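Local coordinates for hypothetical sugar ABC-transporter sugar binding protein (Arthrobacter globiformis, PDB 7BVT) that probably binds cyclic alpha-maltosyl-1,6-maltose outside the cell and delivers it to an ABC transporter for uptake, at residues A[26-38]-A[82-94]. Residues are numbered along the deposited sequence; the frame is centred on the assembly and turned at random.
With GLC (alpha-D-glucopyranose), chain B.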
# COMPACT_ATOMS: atom_id res chain seq x y z
N GLY A 26 0.67 -21.77 -33.82
CA GLY A 26 -0.08 -20.69 -33.07
C GLY A 26 0.63 -20.31 -31.78
O GLY A 26 1.61 -20.94 -31.38
N PRO A 27 0.22 -19.22 -31.10
CA PRO A 27 0.93 -18.76 -29.90
C PRO A 27 0.83 -19.66 -28.66
O PRO A 27 -0.06 -20.48 -28.56
CB PRO A 27 0.28 -17.40 -29.62
CG PRO A 27 -1.11 -17.55 -30.21
CD PRO A 27 -0.89 -18.33 -31.49
N VAL A 28 1.75 -19.49 -27.72
CA VAL A 28 1.59 -20.09 -26.36
C VAL A 28 0.45 -19.33 -25.68
O VAL A 28 0.52 -18.07 -25.63
CB VAL A 28 2.89 -19.99 -25.54
CG1 VAL A 28 2.69 -20.53 -24.11
CG2 VAL A 28 4.07 -20.68 -26.22
N GLU A 29 -0.57 -20.04 -25.20
CA GLU A 29 -1.75 -19.44 -24.54
C GLU A 29 -1.41 -19.25 -23.07
O GLU A 29 -0.97 -20.21 -22.44
CB GLU A 29 -2.98 -20.33 -24.71
CG GLU A 29 -3.25 -20.64 -26.17
CD GLU A 29 -3.90 -19.52 -26.96
OE1 GLU A 29 -4.41 -18.57 -26.33
OE2 GLU A 29 -3.92 -19.61 -28.23
N VAL A 30 -1.57 -18.03 -22.57
CA VAL A 30 -1.22 -17.66 -21.18
C VAL A 30 -2.46 -17.00 -20.59
O VAL A 30 -2.98 -16.01 -21.13
CB VAL A 30 0.02 -16.74 -21.19
CG1 VAL A 30 0.29 -16.09 -19.83
CG2 VAL A 30 1.27 -17.46 -21.65
N THR A 31 -2.90 -17.55 -19.49
CA THR A 31 -4.06 -16.99 -18.78
C THR A 31 -3.60 -16.05 -17.66
O THR A 31 -2.63 -16.37 -16.97
CB THR A 31 -4.95 -18.09 -18.26
OG1 THR A 31 -4.21 -18.93 -17.38
CG2 THR A 31 -5.54 -18.87 -19.42
N VAL A 32 -4.33 -14.96 -17.48
CA VAL A 32 -4.08 -13.95 -16.42
C VAL A 32 -5.38 -13.77 -15.66
O VAL A 32 -6.36 -13.46 -16.33
CB VAL A 32 -3.61 -12.61 -16.97
CG1 VAL A 32 -3.45 -11.61 -15.84
CG2 VAL A 32 -2.33 -12.75 -17.75
N TRP A 33 -5.36 -13.96 -14.37
CA TRP A 33 -6.49 -13.57 -13.51
C TRP A 33 -6.11 -12.33 -12.71
O TRP A 33 -4.99 -12.28 -12.17
CB TRP A 33 -6.90 -14.67 -12.57
CG TRP A 33 -7.36 -15.95 -13.20
CD1 TRP A 33 -7.62 -16.17 -14.50
CD2 TRP A 33 -7.70 -17.15 -12.52
NE1 TRP A 33 -8.06 -17.45 -14.68
CE2 TRP A 33 -8.12 -18.07 -13.50
CE3 TRP A 33 -7.68 -17.54 -11.19
CZ2 TRP A 33 -8.47 -19.39 -13.19
CZ3 TRP A 33 -8.08 -18.83 -10.88
CH2 TRP A 33 -8.45 -19.73 -11.87
N HIS A 34 -7.02 -11.37 -12.63
CA HIS A 34 -6.79 -10.11 -11.91
C HIS A 34 -8.13 -9.71 -11.30
O HIS A 34 -9.11 -10.38 -11.66
CB HIS A 34 -6.27 -9.04 -12.81
CG HIS A 34 -7.27 -8.69 -13.84
ND1 HIS A 34 -8.25 -7.74 -13.60
CD2 HIS A 34 -7.42 -9.13 -15.12
CE1 HIS A 34 -8.96 -7.59 -14.72
NE2 HIS A 34 -8.51 -8.45 -15.66
N TYR A 35 -8.14 -8.69 -10.47
CA TYR A 35 -9.41 -8.25 -9.80
C TYR A 35 -9.76 -6.83 -10.22
O TYR A 35 -10.66 -6.25 -9.59
CB TYR A 35 -9.37 -8.45 -8.27
CG TYR A 35 -8.22 -7.83 -7.52
CD1 TYR A 35 -7.95 -6.47 -7.60
CD2 TYR A 35 -7.42 -8.58 -6.69
CE1 TYR A 35 -6.89 -5.88 -6.91
CE2 TYR A 35 -6.38 -8.01 -5.97
CZ TYR A 35 -6.12 -6.66 -6.08
OH TYR A 35 -5.09 -6.12 -5.34
N TRP A 36 -9.10 -6.25 -11.21
CA TRP A 36 -9.40 -4.86 -11.63
C TRP A 36 -10.82 -4.76 -12.21
O TRP A 36 -11.25 -5.68 -12.97
CB TRP A 36 -8.36 -4.34 -12.62
CG TRP A 36 -7.02 -4.13 -11.98
CD1 TRP A 36 -6.71 -3.41 -10.86
CD2 TRP A 36 -5.76 -4.58 -12.50
NE1 TRP A 36 -5.36 -3.38 -10.65
CE2 TRP A 36 -4.75 -4.11 -11.63
CE3 TRP A 36 -5.39 -5.35 -13.60
CZ2 TRP A 36 -3.40 -4.40 -11.83
CZ3 TRP A 36 -4.06 -5.60 -13.81
CH2 TRP A 36 -3.09 -5.15 -12.92
N ASP A 37 -11.43 -3.61 -11.94
CA ASP A 37 -12.72 -3.17 -12.51
C ASP A 37 -12.53 -1.82 -13.20
O ASP A 37 -11.48 -1.17 -13.05
CB ASP A 37 -13.78 -3.02 -11.42
CG ASP A 37 -14.09 -4.31 -10.68
OD1 ASP A 37 -14.10 -5.38 -11.34
OD2 ASP A 37 -14.30 -4.24 -9.46
N GLY A 38 -13.57 -1.38 -13.88
CA GLY A 38 -13.66 0.04 -14.25
C GLY A 38 -12.54 0.43 -15.18
O GLY A 38 -12.21 -0.36 -16.05
N THR A 82 -6.22 -26.44 -12.21
CA THR A 82 -6.62 -25.44 -13.22
C THR A 82 -6.20 -24.03 -12.79
O THR A 82 -6.88 -23.05 -13.12
CB THR A 82 -8.13 -25.52 -13.52
OG1 THR A 82 -8.85 -25.26 -12.32
CG2 THR A 82 -8.53 -26.87 -14.09
N LEU A 83 -5.03 -23.95 -12.16
CA LEU A 83 -4.48 -22.64 -11.81
C LEU A 83 -4.24 -21.86 -13.08
O LEU A 83 -3.93 -22.43 -14.13
CB LEU A 83 -3.19 -22.83 -10.99
CG LEU A 83 -3.39 -23.24 -9.54
CD1 LEU A 83 -2.09 -23.69 -8.91
CD2 LEU A 83 -3.96 -22.11 -8.73
N PRO A 84 -4.29 -20.53 -13.02
CA PRO A 84 -3.99 -19.66 -14.14
C PRO A 84 -2.46 -19.66 -14.30
O PRO A 84 -1.78 -20.16 -13.46
CB PRO A 84 -4.49 -18.28 -13.72
CG PRO A 84 -4.29 -18.33 -12.25
CD PRO A 84 -4.62 -19.74 -11.81
N ASP A 85 -2.01 -19.12 -15.38
CA ASP A 85 -0.54 -19.00 -15.60
C ASP A 85 -0.02 -17.81 -14.80
O ASP A 85 1.02 -17.93 -14.20
CB ASP A 85 -0.22 -18.83 -17.07
CG ASP A 85 -0.69 -20.06 -17.82
OD1 ASP A 85 -0.31 -21.19 -17.37
OD2 ASP A 85 -1.45 -19.86 -18.80
N ILE A 86 -0.74 -16.70 -14.82
CA ILE A 86 -0.43 -15.47 -14.04
C ILE A 86 -1.61 -15.17 -13.10
O ILE A 86 -2.78 -15.03 -13.56
CB ILE A 86 -0.08 -14.27 -14.95
CG1 ILE A 86 1.12 -14.54 -15.86
CG2 ILE A 86 0.11 -13.01 -14.16
CD1 ILE A 86 1.31 -13.50 -16.95
N ALA A 87 -1.32 -14.92 -11.84
CA ALA A 87 -2.28 -14.26 -10.93
C ALA A 87 -1.79 -12.85 -10.58
O ALA A 87 -0.60 -12.68 -10.30
CB ALA A 87 -2.42 -15.06 -9.65
N ILE A 88 -2.67 -11.88 -10.58
CA ILE A 88 -2.33 -10.52 -10.13
C ILE A 88 -3.15 -10.26 -8.87
O ILE A 88 -4.38 -10.16 -8.95
CB ILE A 88 -2.53 -9.48 -11.24
CG1 ILE A 88 -1.73 -9.84 -12.49
CG2 ILE A 88 -2.24 -8.06 -10.77
CD1 ILE A 88 -1.86 -8.89 -13.62
N GLY A 89 -2.47 -10.14 -7.73
CA GLY A 89 -3.11 -10.08 -6.41
C GLY A 89 -2.65 -8.90 -5.60
O GLY A 89 -1.72 -8.21 -6.00
N ASP A 90 -3.25 -8.70 -4.45
CA ASP A 90 -2.80 -7.68 -3.50
C ASP A 90 -1.43 -8.05 -2.96
O ASP A 90 -1.11 -9.25 -2.84
CB ASP A 90 -3.81 -7.53 -2.36
CG ASP A 90 -3.32 -6.40 -1.43
OD1 ASP A 90 -3.18 -5.26 -1.94
OD2 ASP A 90 -2.92 -6.70 -0.28
N LEU A 91 -0.64 -7.04 -2.59
CA LEU A 91 0.68 -7.25 -1.93
C LEU A 91 0.62 -8.35 -0.88
O LEU A 91 1.42 -9.32 -0.94
CB LEU A 91 1.14 -5.95 -1.28
CG LEU A 91 2.51 -6.04 -0.63
CD1 LEU A 91 3.60 -6.12 -1.68
CD2 LEU A 91 2.77 -4.84 0.28
N VAL A 92 -0.26 -8.21 0.09
CA VAL A 92 -0.22 -9.10 1.28
C VAL A 92 -0.72 -10.50 0.90
O VAL A 92 -0.59 -11.40 1.73
CB VAL A 92 -0.99 -8.47 2.47
CG1 VAL A 92 -0.47 -7.07 2.76
CG2 VAL A 92 -2.47 -8.44 2.23
N TRP A 93 -1.25 -10.69 -0.31
CA TRP A 93 -1.65 -12.06 -0.74
C TRP A 93 -0.46 -12.88 -1.17
O TRP A 93 -0.57 -14.12 -1.17
CB TRP A 93 -2.68 -12.05 -1.85
CG TRP A 93 -3.98 -11.42 -1.50
CD1 TRP A 93 -4.42 -10.97 -0.29
CD2 TRP A 93 -5.06 -11.24 -2.42
NE1 TRP A 93 -5.69 -10.48 -0.41
CE2 TRP A 93 -6.10 -10.63 -1.71
CE3 TRP A 93 -5.21 -11.50 -3.78
CZ2 TRP A 93 -7.30 -10.29 -2.32
CZ3 TRP A 93 -6.40 -11.15 -4.40
CH2 TRP A 93 -7.42 -10.56 -3.67
N VAL A 94 0.61 -12.26 -1.64
CA VAL A 94 1.70 -13.03 -2.31
C VAL A 94 2.14 -14.19 -1.45
O VAL A 94 2.25 -15.31 -1.93
CB VAL A 94 2.88 -12.13 -2.71
CG1 VAL A 94 4.05 -12.96 -3.19
CG2 VAL A 94 2.46 -11.15 -3.77
C1 GLC B . -4.94 -0.60 -0.48
C2 GLC B . -3.66 -1.29 -0.82
C3 GLC B . -3.55 -2.60 -0.07
C4 GLC B . -3.73 -2.30 1.43
C5 GLC B . -5.10 -1.68 1.67
C6 GLC B . -5.30 -1.34 3.15
O2 GLC B . -3.57 -1.38 -2.23
O3 GLC B . -2.28 -3.21 -0.37
O4 GLC B . -3.67 -3.48 2.21
O5 GLC B . -5.16 -0.47 0.96
O6 GLC B . -6.70 -1.24 3.40
O HOH W 1 -2.53 -21.66 -20.36
O HOH W 2 -5.02 -21.54 -17.27
O HOH W 3 -5.57 -7.76 -9.65
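V30 lays CG1 against CB of D85 and, at 4.0 Å, against CD1 of I86. T31 and D85 grip each other reciprocally: T31 N gives a nearly straight bond (2.8 Å) to the anti lone pair of D85 OD2, which also accepts from a water bonded to E29 O, while D85 N donates to T31 OG1 at 3.0 Å. A chi1 of 59° puts that hydroxyl between the backbone N and carbonyl carbon of T31, within bonding distance of D85 N. From here the strands pair in parallel register, T31 O taking I86 N, I86 O taking W33 N, and W33 O taking I88 N. This is part of the parallel beta-alpha-beta core of one lobe of the solute-binding protein fold, with strand 28-34 between strands 58-64 and 86-90. V32 sits alongside I86 (CG2 to CD1 3.8 Å) and reaches I88 CD1 with CG1. On the other face of the sheet W33 spreads its indole over P84, whose CB lies 3.5 Å from the five-membered ring centroid, a CH-pi contact. With an alanine at W33, the P84 ring is likely to lose its indole cover and K73 its cation-pi partner. W93 CZ3 comes to the rim of the Y35 ring, 3.5 Å from CE2, with the two planes at 77°; Y35 OH bonds E297, and a water links Y35 N to I88 O. W36 crosses I88, CH2 against CG2. At the C-terminal end of strand 86-90, D90 of the sugar pocket accepts from O3 of a bound glucose through OD1 (2.7 Å).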